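Aminopeptidase N (Francisella tularensis subsp. tularensis, PDB 5DLL) catalyses the zinc-dependent release of N-terminal amino acids from peptides, and probably serves in degrading peptides inside the cell. Local coordinates at residues Thr215-Lys220 / Gly254-Leu259; Lys243-Trp248 / Gln340-Asp345; Leu328-Gly333 / Gln426-Asp431; Leu334-Asp339 / Lys395-Ile400. One frame throughout, in Å; residues are numbered along the deposited sequence.

Overall arrangement
Interactions 2, 3 and 4 share helix 328-346 near the catalytic zinc; interaction 1 lies further out, its centre about 24 Å from that of interaction 3. Interaction 3 takes the helix's first turns, including the zinc ligand Glu-332; interaction 4 follows, its centre about 11 Å away, with Val-336 about 6 Å from the zinc; interaction 2 uses the far end, with Phe-342 about 13 Å from the metal, side chain to ion. Interactions 3 and 4 meet where Ile-400 and Ala-397 press on Gly-333. Interaction 1 pins a hairpin turn to the loop after helix 236-253, the helix used by interaction 2, which it touches through Tyr-257 and Met-246. Leu-255 also reaches Arg-338 of interaction 4.

Interaction 1. Residues Thr215-Lys220 / Gly254-Leu259; sequences TKSQRK and GLEYDL
Lys-216 and Gly-254 meet first, where the loop after helix 236-253 starts along the tip of a beta hairpin: Thr-215 to Gln-218 form a type I turn between antiparallel strands 207-214 and 220-227. The ammonium NZ of Lys-216 lies 3.4 Å from Gly-254 CA, and its angle to the glycine carbonyl is too poor for a hydrogen bond. Leu-255 points away and packs on Trp-315. Glu-256 is the centre of the contact. With CG anti to the backbone N (chi1 -161°) and an extended chain, it pushes its carboxylate into the turn, where OE2 accepts from two hydroxyls. One is Ser-217 OG; the other, Thr-215 OG1, lies 2.8 Å from Glu-256 OE2 and comes from above the carboxylate plane. Thr-215 OG1 in turn accepts from Arg-219 N at 2.9 Å, which ties the carboxylate to the turn's own bonding. Arg-219 NH2 stands 3.7 Å from Glu-256 OE2, a long ion pair in which no N-H points at the oxygen. That nitrogen instead donates to Tyr-257 O at 2.8 Å, nearly straight at 164° and in the guanidinium plane. The Tyr-257 hydroxyl bonds to Thr-261 O. Asp-258 points away, and its OD1 is hydrogen-bonded to Asn-314. At Leu-259 the backbone oxygen sits 2.8 Å from Arg-219 NH1, close, yet badly angled for a hydrogen bond.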
loop_
_atom_site.group_PDB
_atom_site.type_symbol
_atom_site.label_atom_id
_atom_site.label_comp_id
_atom_site.label_asym_id
_atom_site.label_seq_id
_atom_site.Cartn_x
_atom_site.Cartn_y
_atom_site.Cartn_z
ATOM N N THR A 215 2.726 -0.821 28.790
ATOM C CA THR A 215 1.889 -1.858 28.208
ATOM C C THR A 215 0.695 -2.198 29.101
ATOM O O THR A 215 0.594 -1.743 30.242
ATOM C CB THR A 215 2.702 -3.139 27.921
ATOM O OG1 THR A 215 3.226 -3.684 29.141
ATOM C CG2 THR A 215 3.844 -2.841 26.977
ATOM N N LYS A 216 -0.196 -3.011 28.546
ATOM C CA LYS A 216 -1.402 -3.512 29.208
ATOM C C LYS A 216 -1.089 -4.323 30.474
ATOM O O LYS A 216 -1.866 -4.309 31.431
ATOM C CB LYS A 216 -2.151 -4.380 28.195
ATOM C CG LYS A 216 -3.486 -4.982 28.608
ATOM C CD LYS A 216 -4.172 -5.629 27.396
ATOM C CE LYS A 216 -3.246 -6.573 26.614
ATOM N NZ LYS A 216 -3.881 -7.163 25.410
ATOM N N SER A 217 0.047 -5.023 30.474
ATOM C CA SER A 217 0.521 -5.748 31.657
ATOM C C SER A 217 1.530 -4.915 32.460
ATOM O O SER A 217 2.270 -5.453 33.288
ATOM C CB SER A 217 1.149 -7.079 31.250
ATOM O OG SER A 217 2.410 -6.870 30.646
ATOM N N GLN A 218 1.559 -3.609 32.192
ATOM C CA GLN A 218 2.264 -2.618 33.010
ATOM C C GLN A 218 3.782 -2.575 32.813
ATOM O O GLN A 218 4.487 -1.963 33.618
ATOM C CB GLN A 218 1.925 -2.811 34.501
ATOM C CG GLN A 218 1.649 -1.515 35.244
ATOM C CD GLN A 218 0.447 -0.777 34.684
ATOM O OE1 GLN A 218 -0.416 -1.373 34.036
ATOM N NE2 GLN A 218 0.390 0.529 34.923
ATOM N N ARG A 219 4.285 -3.186 31.741
ATOM C CA ARG A 219 5.725 -3.200 31.486
ATOM C C ARG A 219 6.152 -1.933 30.757
ATOM O O ARG A 219 5.421 -1.418 29.913
ATOM C CB ARG A 219 6.138 -4.424 30.668
ATOM C CG ARG A 219 7.540 -4.917 31.003
ATOM C CD ARG A 219 8.172 -5.729 29.882
ATOM N NE ARG A 219 7.180 -6.461 29.091
ATOM C CZ ARG A 219 6.876 -6.220 27.815
ATOM N NH1 ARG A 219 7.489 -5.264 27.122
ATOM N NH2 ARG A 219 5.949 -6.958 27.218
ATOM N N LYS A 220 7.346 -1.449 31.086
ATOM C CA LYS A 220 7.894 -0.225 30.511
ATOM C C LYS A 220 8.722 -0.532 29.261
ATOM O O LYS A 220 9.750 -1.210 29.334
ATOM C CB LYS A 220 8.761 0.480 31.549
ATOM C CG LYS A 220 9.206 1.879 31.158
ATOM C CD LYS A 220 10.148 2.475 32.195
ATOM C CE LYS A 220 11.440 1.677 32.307
ATOM N NZ LYS A 220 12.498 2.415 33.044
ATOM N N GLY A 254 -5.756 -7.465 21.293
ATOM C CA GLY A 254 -5.231 -8.122 22.484
ATOM C C GLY A 254 -3.769 -8.501 22.320
ATOM O O GLY A 254 -3.309 -9.490 22.896
ATOM N N LEU A 255 -3.039 -7.709 21.535
ATOM C CA LEU A 255 -1.637 -7.982 21.232
ATOM C C LEU A 255 -0.725 -6.954 21.886
ATOM O O LEU A 255 -0.707 -5.775 21.509
ATOM C CB LEU A 255 -1.409 -8.009 19.719
ATOM C CG LEU A 255 -2.177 -9.121 18.998
ATOM C CD1 LEU A 255 -2.068 -8.973 17.487
ATOM C CD2 LEU A 255 -1.706 -10.498 19.451
ATOM N N GLU A 256 0.028 -7.431 22.873
ATOM C CA GLU A 256 0.996 -6.635 23.606
ATOM C C GLU A 256 2.400 -6.814 23.003
ATOM O O GLU A 256 2.781 -7.920 22.595
ATOM C CB GLU A 256 0.983 -7.082 25.071
ATOM C CG GLU A 256 1.584 -6.092 26.053
ATOM C CD GLU A 256 1.574 -6.610 27.480
ATOM O OE1 GLU A 256 0.666 -7.397 27.832
ATOM O OE2 GLU A 256 2.476 -6.224 28.254
ATOM N N TYR A 257 3.169 -5.727 22.957
ATOM C CA TYR A 257 4.562 -5.793 22.516
ATOM C C TYR A 257 5.334 -6.768 23.404
ATOM O O TYR A 257 5.027 -6.914 24.585
ATOM C CB TYR A 257 5.208 -4.406 22.548
ATOM C CG TYR A 257 6.590 -4.339 21.913
ATOM C CD1 TYR A 257 6.786 -4.676 20.573
ATOM C CD2 TYR A 257 7.696 -3.920 22.649
ATOM C CE1 TYR A 257 8.046 -4.612 19.991
ATOM C CE2 TYR A 257 8.960 -3.849 22.075
ATOM C CZ TYR A 257 9.128 -4.196 20.748
ATOM O OH TYR A 257 10.374 -4.120 20.181
ATOM N N ASP A 258 6.342 -7.417 22.831
ATOM C CA ASP A 258 7.001 -8.559 23.476
ATOM C C ASP A 258 8.438 -8.309 23.990
ATOM O O ASP A 258 9.009 -9.173 24.663
ATOM C CB ASP A 258 6.954 -9.781 22.537
ATOM C CG ASP A 258 7.361 -9.454 21.096
ATOM O OD1 ASP A 258 7.442 -8.259 20.730
ATOM O OD2 ASP A 258 7.592 -10.409 20.324
ATOM N N LEU A 259 9.003 -7.137 23.697
ATOM C CA LEU A 259 10.360 -6.781 24.133
ATOM C C LEU A 259 10.355 -5.534 25.005
ATOM O O LEU A 259 9.356 -4.827 25.077
ATOM C CB LEU A 259 11.257 -6.531 22.922
ATOM C CG LEU A 259 11.331 -7.638 21.867
ATOM C CD1 LEU A 259 11.921 -7.093 20.574
ATOM C CD2 LEU A 259 12.136 -8.826 22.375
#

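Interaction 2. Residues Lys243-Trp248 / Gln340-Asp345; sequences KDSMKW and QEFTSD
Phe-342 and Trp-248 supply most of the buried surface where helix 236-253 crosses helix 328-346, at 102° with the local axes 11.1 Å apart. This is helix-to-helix packing inside the catalytic domain, bridged by large side chains. Phe-342 CB sits squarely over the six-membered ring of Trp-248, 3.7 Å from its centroid and almost on the ring normal, a CH-pi contact. The phenyl ring then runs on past the five-membered ring, CD1 lying 3.6 Å from Trp-248 CG; the two planes are inclined at 56°. Both aromatic side chains leave their helices with CG anti to the backbone N (chi1 177° for Trp-248), which carries each across the gap. The far end of the phenyl ring wedges against the other helix, CE1 3.5 Å from Asp-244 O and CZ 3.7 Å from Ser-245 OG. Phe-312 of helix 297-312 meets both rings.

At the indole's edge Trp-248 NE1 donates to Asp-345 OD2 at 2.7 Å, in the ring plane and on the oxygen's anti lone pair. Asp-345 also forms salt bridges with Arg-252 and Arg-349. The buried indole N-H is therefore satisfied by a carboxylate whose negative charge two arginines probably stabilise, and that bond, with the packing of Phe-342, holds the rotation of the indole.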
loop_
_atom_site.group_PDB
_atom_site.type_symbol
_atom_site.label_atom_id
_atom_site.label_comp_id
_atom_site.label_asym_id
_atom_site.label_seq_id
_atom_site.Cartn_x
_atom_site.Cartn_y
_atom_site.Cartn_z
ATOM N N LYS A 243 2.852 5.060 19.340
ATOM C CA LYS A 243 1.986 4.948 20.518
ATOM C C LYS A 243 0.549 4.597 20.135
ATOM O O LYS A 243 -0.085 3.762 20.779
ATOM C CB LYS A 243 2.006 6.252 21.314
ATOM C CG LYS A 243 3.363 6.591 21.912
ATOM C CD LYS A 243 3.327 7.942 22.605
ATOM C CE LYS A 243 4.627 8.223 23.339
ATOM N NZ LYS A 243 4.785 9.676 23.617
ATOM N N ASP A 244 0.045 5.239 19.086
ATOM C CA ASP A 244 -1.284 4.940 18.541
ATOM C C ASP A 244 -1.362 3.488 18.062
ATOM O O ASP A 244 -2.373 2.816 18.264
ATOM C CB ASP A 244 -1.620 5.865 17.360
ATOM C CG ASP A 244 -1.544 7.355 17.713
ATOM O OD1 ASP A 244 -1.817 7.739 18.878
ATOM O OD2 ASP A 244 -1.211 8.147 16.800
ATOM N N SER A 245 -0.291 3.024 17.417
ATOM C CA SER A 245 -0.207 1.658 16.902
ATOM C C SER A 245 -0.227 0.630 18.020
ATOM O O SER A 245 -0.974 -0.344 17.964
ATOM C CB SER A 245 1.079 1.468 16.097
ATOM O OG SER A 245 1.164 2.402 15.039
ATOM N N MET A 246 0.618 0.851 19.023
ATOM C CA MET A 246 0.767 -0.071 20.143
ATOM C C MET A 246 -0.535 -0.220 20.923
ATOM O O MET A 246 -0.948 -1.338 21.245
ATOM C CB MET A 246 1.884 0.404 21.076
ATOM C CG MET A 246 3.276 -0.062 20.683
ATOM S SD MET A 246 4.578 0.689 21.679
ATOM C CE MET A 246 5.820 -0.598 21.636
ATOM N N LYS A 247 -1.165 0.914 21.222
ATOM C CA LYS A 247 -2.425 0.954 21.971
ATOM C C LYS A 247 -3.573 0.295 21.214
ATOM O O LYS A 247 -4.384 -0.412 21.809
ATOM C CB LYS A 247 -2.787 2.403 22.295
ATOM C CG LYS A 247 -4.101 2.591 23.039
ATOM C CD LYS A 247 -4.320 4.057 23.383
ATOM C CE LYS A 247 -5.778 4.349 23.712
ATOM N NZ LYS A 247 -6.265 3.560 24.877
ATOM N N TRP A 248 -3.643 0.533 19.907
ATOM C CA TRP A 248 -4.724 -0.000 19.086
ATOM C C TRP A 248 -4.645 -1.514 18.984
ATOM O O TRP A 248 -5.667 -2.199 18.913
ATOM C CB TRP A 248 -4.684 0.608 17.688
ATOM C CG TRP A 248 -5.725 0.051 16.776
ATOM C CD1 TRP A 248 -7.023 0.447 16.676
ATOM C CD2 TRP A 248 -5.555 -1.011 15.832
ATOM N NE1 TRP A 248 -7.676 -0.299 15.724
ATOM C CE2 TRP A 248 -6.794 -1.202 15.188
ATOM C CE3 TRP A 248 -4.471 -1.815 15.460
ATOM C CZ2 TRP A 248 -6.981 -2.165 14.191
ATOM C CZ3 TRP A 248 -4.662 -2.776 14.471
ATOM C CH2 TRP A 248 -5.907 -2.940 13.850
ATOM N N GLN A 340 -5.215 -1.235 7.468
ATOM C CA GLN A 340 -6.359 -0.504 6.920
ATOM C C GLN A 340 -7.517 -0.435 7.922
ATOM O O GLN A 340 -8.328 0.488 7.872
ATOM C CB GLN A 340 -6.783 -1.053 5.549
ATOM C CG GLN A 340 -7.253 -2.493 5.505
ATOM C CD GLN A 340 -7.334 -3.037 4.082
ATOM O OE1 GLN A 340 -6.606 -2.590 3.190
ATOM N NE2 GLN A 340 -8.212 -4.019 3.865
ATOM N N GLU A 341 -7.570 -1.393 8.845
ATOM C CA GLU A 341 -8.490 -1.334 9.993
ATOM C C GLU A 341 -8.047 -0.325 11.046
ATOM O O GLU A 341 -8.875 0.318 11.689
ATOM C CB GLU A 341 -8.607 -2.708 10.658
ATOM C CG GLU A 341 -9.429 -3.710 9.871
ATOM C CD GLU A 341 -10.884 -3.311 9.774
ATOM O OE1 GLU A 341 -11.459 -2.859 10.789
ATOM O OE2 GLU A 341 -11.458 -3.445 8.677
ATOM N N PHE A 342 -6.738 -0.226 11.238
ATOM C CA PHE A 342 -6.139 0.722 12.175
ATOM C C PHE A 342 -6.438 2.137 11.726
ATOM O O PHE A 342 -6.936 2.958 12.497
ATOM C CB PHE A 342 -4.629 0.470 12.229
ATOM C CG PHE A 342 -3.833 1.547 12.915
ATOM C CD1 PHE A 342 -4.105 1.914 14.221
ATOM C CD2 PHE A 342 -2.752 2.146 12.263
ATOM C CE1 PHE A 342 -3.347 2.886 14.858
ATOM C CE2 PHE A 342 -1.988 3.115 12.893
ATOM C CZ PHE A 342 -2.287 3.486 14.194
ATOM N N THR A 343 -6.147 2.410 10.460
ATOM C CA THR A 343 -6.453 3.702 9.865
ATOM C C THR A 343 -7.961 4.014 9.880
ATOM O O THR A 343 -8.346 5.163 10.081
ATOM C CB THR A 343 -5.871 3.786 8.442
ATOM O OG1 THR A 343 -4.446 3.830 8.540
ATOM C CG2 THR A 343 -6.346 5.034 7.705
ATOM N N SER A 344 -8.800 2.995 9.692
ATOM C CA SER A 344 -10.256 3.171 9.682
ATOM C C SER A 344 -10.823 3.614 11.044
ATOM O O SER A 344 -11.651 4.536 11.118
ATOM C CB SER A 344 -10.933 1.874 9.233
ATOM O OG SER A 344 -10.672 1.607 7.873
ATOM N N ASP A 345 -10.375 2.955 12.109
ATOM C CA ASP A 345 -10.809 3.284 13.471
ATOM C C ASP A 345 -10.401 4.694 13.911
ATOM O O ASP A 345 -11.231 5.449 14.410
ATOM C CB ASP A 345 -10.260 2.257 14.470
ATOM C CG ASP A 345 -10.842 0.858 14.265
ATOM O OD1 ASP A 345 -11.931 0.733 13.653
ATOM O OD2 ASP A 345 -10.205 -0.117 14.726
#

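Interaction 3. Residues Leu328-Gly333 / Gln426-Asp431; sequences LSLKEG and QAVTCD. With ZN (zinc ion), chain B.
Glu-332 OE1 is gripped twice, by the zinc ion at 2.0 Å and by Lys-331 NZ at 2.8 Å, just beyond the residues of the same helix, Ser-329 and Leu-330, that pack against Cys-430. The lysine comes from above the carboxylate plane and forms a second salt bridge with Glu-276. Glu-332 OE2 also binds the metal at 2.0 Å, making the carboxylate a bidentate ligand; its chain is bent at chi2 (-65°) to bring both oxygens round. His-309 and His-313 add the other protein ligands. Together these residues match the HExxH-x18-E zinc motif of the M1 peptidases, with the glutamate on helix 328-346 and both histidines upstream in the sequence.

On another side of that helix's first turn, Leu-330 reaches toward the segment 426-431, where short strand 427-428 passes into helix 430-439. Its CD2 methyl touches Val-428 CG2 at 4.0 Å and lies 3.4 Å from Thr-429 O, so this one branch lies against the bend between strand and helix. Tyr-419 of helix 390-423 packs on both Leu-330 and Val-428. Cys-430 SG rests 3.9 Å from Leu-330 CB and 3.4 Å from Ser-329 OG, in van der Waals contact with each; no hydrogen bond links the two segments. Tyr-452 of helix 450-453 touches both Ser-329 and Cys-430. Thr-429 stands at the N-cap of helix 430-439, its OG1 accepting weakly from Asp-431 N, and its own backbone N donates to the carboxylate of Asp-432.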
loop_
_atom_site.group_PDB
_atom_site.type_symbol
_atom_site.label_atom_id
_atom_site.label_comp_id
_atom_site.label_asym_id
_atom_site.label_seq_id
_atom_site.Cartn_x
_atom_site.Cartn_y
_atom_site.Cartn_z
ATOM N N LEU A 328 2.814 -15.361 0.886
ATOM C CA LEU A 328 3.020 -13.938 1.157
ATOM C C LEU A 328 1.700 -13.169 1.293
ATOM O O LEU A 328 1.666 -12.095 1.898
ATOM C CB LEU A 328 3.891 -13.326 0.051
ATOM C CG LEU A 328 4.941 -12.274 0.424
ATOM C CD1 LEU A 328 5.749 -12.664 1.651
ATOM C CD2 LEU A 328 5.867 -12.057 -0.759
ATOM N N SER A 329 0.618 -13.719 0.741
ATOM C CA SER A 329 -0.731 -13.157 0.924
ATOM C C SER A 329 -1.259 -13.314 2.358
ATOM O O SER A 329 -2.278 -12.716 2.711
ATOM C CB SER A 329 -1.718 -13.806 -0.050
ATOM O OG SER A 329 -1.855 -15.194 0.208
ATOM N N LEU A 330 -0.585 -14.141 3.161
ATOM C CA LEU A 330 -0.844 -14.250 4.597
ATOM C C LEU A 330 0.047 -13.302 5.417
ATOM O O LEU A 330 -0.447 -12.629 6.323
ATOM C CB LEU A 330 -0.629 -15.691 5.068
ATOM C CG LEU A 330 -0.764 -15.929 6.577
ATOM C CD1 LEU A 330 -2.169 -15.576 7.046
ATOM C CD2 LEU A 330 -0.413 -17.366 6.927
ATOM N N LYS A 331 1.349 -13.258 5.122
ATOM C CA LYS A 331 2.268 -12.418 5.903
ATOM C C LYS A 331 1.912 -10.953 5.756
ATOM O O LYS A 331 1.894 -10.210 6.744
ATOM C CB LYS A 331 3.734 -12.609 5.497
ATOM C CG LYS A 331 4.691 -11.749 6.323
ATOM C CD LYS A 331 6.114 -11.786 5.806
ATOM C CE LYS A 331 6.347 -10.794 4.679
ATOM N NZ LYS A 331 6.622 -9.421 5.178
ATOM N N GLU A 332 1.647 -10.538 4.520
ATOM C CA GLU A 332 1.343 -9.142 4.251
ATOM C C GLU A 332 -0.157 -8.875 4.238
ATOM O O GLU A 332 -0.604 -7.929 4.880
ATOM C CB GLU A 332 2.028 -8.658 2.965
ATOM C CG GLU A 332 3.534 -8.426 3.117
ATOM C CD GLU A 332 3.900 -7.297 4.078
ATOM O OE1 GLU A 332 5.116 -7.181 4.318
ATOM O OE2 GLU A 332 2.958 -6.643 4.558
ATOM N N GLY A 333 -0.936 -9.708 3.552
ATOM C CA GLY A 333 -2.394 -9.518 3.485
ATOM C C GLY A 333 -3.060 -9.328 4.845
ATOM O O GLY A 333 -3.896 -8.437 5.026
ATOM N N GLN A 426 6.202 -20.288 14.756
ATOM C CA GLN A 426 6.061 -21.220 13.633
ATOM C C GLN A 426 5.952 -20.466 12.312
ATOM O O GLN A 426 5.443 -19.348 12.261
ATOM C CB GLN A 426 4.836 -22.120 13.805
ATOM C CG GLN A 426 5.057 -23.296 14.743
ATOM C CD GLN A 426 3.870 -24.247 14.801
ATOM O OE1 GLN A 426 2.894 -24.109 14.054
ATOM N NE2 GLN A 426 3.949 -25.221 15.698
ATOM N N ALA A 427 6.449 -21.094 11.253
ATOM C CA ALA A 427 6.276 -20.602 9.893
ATOM C C ALA A 427 5.171 -21.431 9.251
ATOM O O ALA A 427 5.289 -22.652 9.147
ATOM C CB ALA A 427 7.572 -20.734 9.119
ATOM N N VAL A 428 4.101 -20.772 8.820
ATOM C CA VAL A 428 2.859 -21.468 8.486
ATOM C C VAL A 428 2.288 -21.066 7.130
ATOM O O VAL A 428 2.776 -20.135 6.489
ATOM C CB VAL A 428 1.796 -21.246 9.589
ATOM C CG1 VAL A 428 2.360 -21.643 10.949
ATOM C CG2 VAL A 428 1.305 -19.800 9.606
ATOM N N THR A 429 1.249 -21.786 6.711
ATOM C CA THR A 429 0.607 -21.572 5.418
ATOM C C THR A 429 -0.718 -20.822 5.520
ATOM O O THR A 429 -1.277 -20.668 6.604
ATOM C CB THR A 429 0.346 -22.907 4.689
ATOM O OG1 THR A 429 -0.750 -23.597 5.306
ATOM C CG2 THR A 429 1.584 -23.784 4.719
ATOM N N CYS A 430 -1.210 -20.381 4.364
ATOM C CA CYS A 430 -2.514 -19.734 4.240
ATOM C C CYS A 430 -3.644 -20.656 4.713
ATOM O O CYS A 430 -4.658 -20.185 5.233
ATOM C CB CYS A 430 -2.768 -19.326 2.781
ATOM S SG CYS A 430 -1.704 -18.002 2.139
ATOM N N ASP A 431 -3.470 -21.963 4.522
ATOM C CA ASP A 431 -4.438 -22.949 5.002
ATOM C C ASP A 431 -4.458 -23.041 6.526
ATOM O O ASP A 431 -5.514 -23.262 7.115
ATOM C CB ASP A 431 -4.178 -24.330 4.383
ATOM C CG ASP A 431 -4.825 -24.489 3.011
ATOM O OD1 ASP A 431 -4.845 -23.506 2.233
ATOM O OD2 ASP A 431 -5.323 -25.597 2.713
HETATM ZN ZN ZN B . 4.472 -5.464 5.115
#

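Interaction 4. Residues Leu334-Asp339 / Lys395-Ile400; sequences LTVFRD and KGAEII
Ala-397 is the small bump that lets helices 328-346 and 390-423 come close: their local axes pass 7.8 Å apart at 76°, and the CA atoms of Phe-337 and Ala-397 are only 4.7 Å apart. The methyl CB of Ala-397 drops into a shallow hollow floored by the backbone of Phe-337, its N at 3.7 Å, and walled on one side by Val-336 CG1, also at 3.7 Å. One turn along, Ile-400 is the larger bump, and its two branches part. CG2, anti to the backbone N, settles over one face of the Phe-337 ring toward its rim, 4.0 Å from the centroid and 26° off the normal. CD1 goes instead to the start of the 334-339 segment, packing on Leu-334 CB at 3.8 Å and on neighbouring Gly-333, where no side chain stands in its way. All the side chains that meet in this buried crossing are apolar, and no hydrogen bond joins the two segments.

Round it, Val-336 continues onto His-309 of helix 297-312, and ND1 of that zinc ligand is hydrogen-bonded to Asp-339 OD1. Glu-398 forms a salt bridge with Arg-353 of helix 349-369, Ile-399 touches helix 450-453, and Phe-412, further along helix 390-423, meets the Phe-337 ring.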
loop_
_atom_site.group_PDB
_atom_site.type_symbol
_atom_site.label_atom_id
_atom_site.label_comp_id
_atom_site.label_asym_id
_atom_site.label_seq_id
_atom_site.Cartn_x
_atom_site.Cartn_y
_atom_site.Cartn_z
ATOM N N LEU A 334 -2.690 -10.174 5.799
ATOM C CA LEU A 334 -3.188 -10.069 7.164
ATOM C C LEU A 334 -2.755 -8.750 7.797
ATOM O O LEU A 334 -3.562 -8.079 8.427
ATOM C CB LEU A 334 -2.695 -11.255 8.003
ATOM C CG LEU A 334 -3.124 -11.326 9.470
ATOM C CD1 LEU A 334 -4.637 -11.243 9.613
ATOM C CD2 LEU A 334 -2.598 -12.597 10.119
ATOM N N THR A 335 -1.492 -8.378 7.612
ATOM C CA THR A 335 -0.946 -7.134 8.160
ATOM C C THR A 335 -1.471 -5.895 7.425
ATOM O O THR A 335 -1.527 -4.809 8.003
ATOM C CB THR A 335 0.599 -7.128 8.097
ATOM O OG1 THR A 335 1.116 -8.383 8.559
ATOM C CG2 THR A 335 1.170 -6.008 8.950
ATOM N N VAL A 336 -1.826 -6.055 6.150
ATOM C CA VAL A 336 -2.440 -4.984 5.359
ATOM C C VAL A 336 -3.869 -4.768 5.839
ATOM O O VAL A 336 -4.303 -3.629 6.047
ATOM C CB VAL A 336 -2.436 -5.307 3.843
ATOM C CG1 VAL A 336 -3.370 -4.379 3.075
ATOM C CG2 VAL A 336 -1.025 -5.201 3.268
ATOM N N PHE A 337 -4.602 -5.865 6.011
ATOM C CA PHE A 337 -5.948 -5.804 6.566
ATOM C C PHE A 337 -5.929 -5.074 7.904
ATOM O O PHE A 337 -6.780 -4.231 8.176
ATOM C CB PHE A 337 -6.522 -7.212 6.740
ATOM C CG PHE A 337 -7.790 -7.250 7.541
ATOM C CD1 PHE A 337 -9.000 -6.932 6.954
ATOM C CD2 PHE A 337 -7.768 -7.599 8.884
ATOM C CE1 PHE A 337 -10.169 -6.959 7.691
ATOM C CE2 PHE A 337 -8.934 -7.636 9.628
ATOM C CZ PHE A 337 -10.137 -7.314 9.031
ATOM N N ARG A 338 -4.941 -5.390 8.727
ATOM C CA ARG A 338 -4.807 -4.747 10.023
ATOM C C ARG A 338 -4.497 -3.255 9.908
ATOM O O ARG A 338 -5.119 -2.451 10.593
ATOM C CB ARG A 338 -3.743 -5.452 10.852
ATOM C CG ARG A 338 -4.116 -6.881 11.206
ATOM C CD ARG A 338 -2.959 -7.565 11.901
ATOM N NE ARG A 338 -2.762 -6.993 13.229
ATOM C CZ ARG A 338 -1.674 -7.154 13.973
ATOM N NH1 ARG A 338 -0.648 -7.864 13.534
ATOM N NH2 ARG A 338 -1.613 -6.593 15.164
ATOM N N ASP A 339 -3.558 -2.885 9.039
ATOM C CA ASP A 339 -3.208 -1.467 8.856
ATOM C C ASP A 339 -4.388 -0.644 8.326
ATOM O O ASP A 339 -4.543 0.521 8.691
ATOM C CB ASP A 339 -1.943 -1.285 7.978
ATOM C CG ASP A 339 -2.253 -0.945 6.505
ATOM O OD1 ASP A 339 -1.805 -1.701 5.618
ATOM O OD2 ASP A 339 -2.906 0.088 6.226
ATOM N N LYS A 395 -5.693 -7.691 -2.701
ATOM C CA LYS A 395 -6.730 -8.735 -2.751
ATOM C C LYS A 395 -6.495 -9.797 -1.673
ATOM O O LYS A 395 -7.423 -10.501 -1.294
ATOM C CB LYS A 395 -6.836 -9.386 -4.138
ATOM C CG LYS A 395 -7.779 -10.587 -4.202
ATOM C CD LYS A 395 -8.058 -11.034 -5.631
ATOM C CE LYS A 395 -8.937 -12.278 -5.664
ATOM N NZ LYS A 395 -9.379 -12.654 -7.035
ATOM N N GLY A 396 -5.261 -9.911 -1.184
ATOM C CA GLY A 396 -4.961 -10.757 -0.027
ATOM C C GLY A 396 -5.686 -10.297 1.228
ATOM O O GLY A 396 -6.268 -11.110 1.943
ATOM N N ALA A 397 -5.649 -8.991 1.488
ATOM C CA ALA A 397 -6.362 -8.388 2.622
ATOM C C ALA A 397 -7.887 -8.515 2.491
ATOM O O ALA A 397 -8.575 -8.776 3.481
ATOM C CB ALA A 397 -5.972 -6.926 2.773
ATOM N N GLU A 398 -8.402 -8.328 1.274
ATOM C CA GLU A 398 -9.832 -8.508 0.989
ATOM C C GLU A 398 -10.310 -9.897 1.383
ATOM O O GLU A 398 -11.420 -10.048 1.888
ATOM C CB GLU A 398 -10.142 -8.289 -0.500
ATOM C CG GLU A 398 -10.013 -6.849 -0.973
ATOM C CD GLU A 398 -11.036 -5.923 -0.345
ATOM O OE1 GLU A 398 -12.256 -6.142 -0.560
ATOM O OE2 GLU A 398 -10.618 -4.975 0.360
ATOM N N ILE A 399 -9.474 -10.907 1.150
ATOM C CA ILE A 399 -9.821 -12.285 1.504
ATOM C C ILE A 399 -9.882 -12.455 3.024
ATOM O O ILE A 399 -10.760 -13.151 3.544
ATOM C CB ILE A 399 -8.830 -13.305 0.897
ATOM C CG1 ILE A 399 -8.871 -13.257 -0.637
ATOM C CG2 ILE A 399 -9.137 -14.719 1.375
ATOM C CD1 ILE A 399 -10.204 -13.608 -1.263
ATOM N N ILE A 400 -8.954 -11.813 3.727
ATOM C CA ILE A 400 -8.950 -11.821 5.188
ATOM C C ILE A 400 -10.144 -11.040 5.738
ATOM O O ILE A 400 -10.746 -11.435 6.738
ATOM C CB ILE A 400 -7.611 -11.281 5.722
ATOM C CG1 ILE A 400 -6.538 -12.362 5.549
ATOM C CG2 ILE A 400 -7.711 -10.875 7.186
ATOM C CD1 ILE A 400 -5.190 -11.835 5.129
#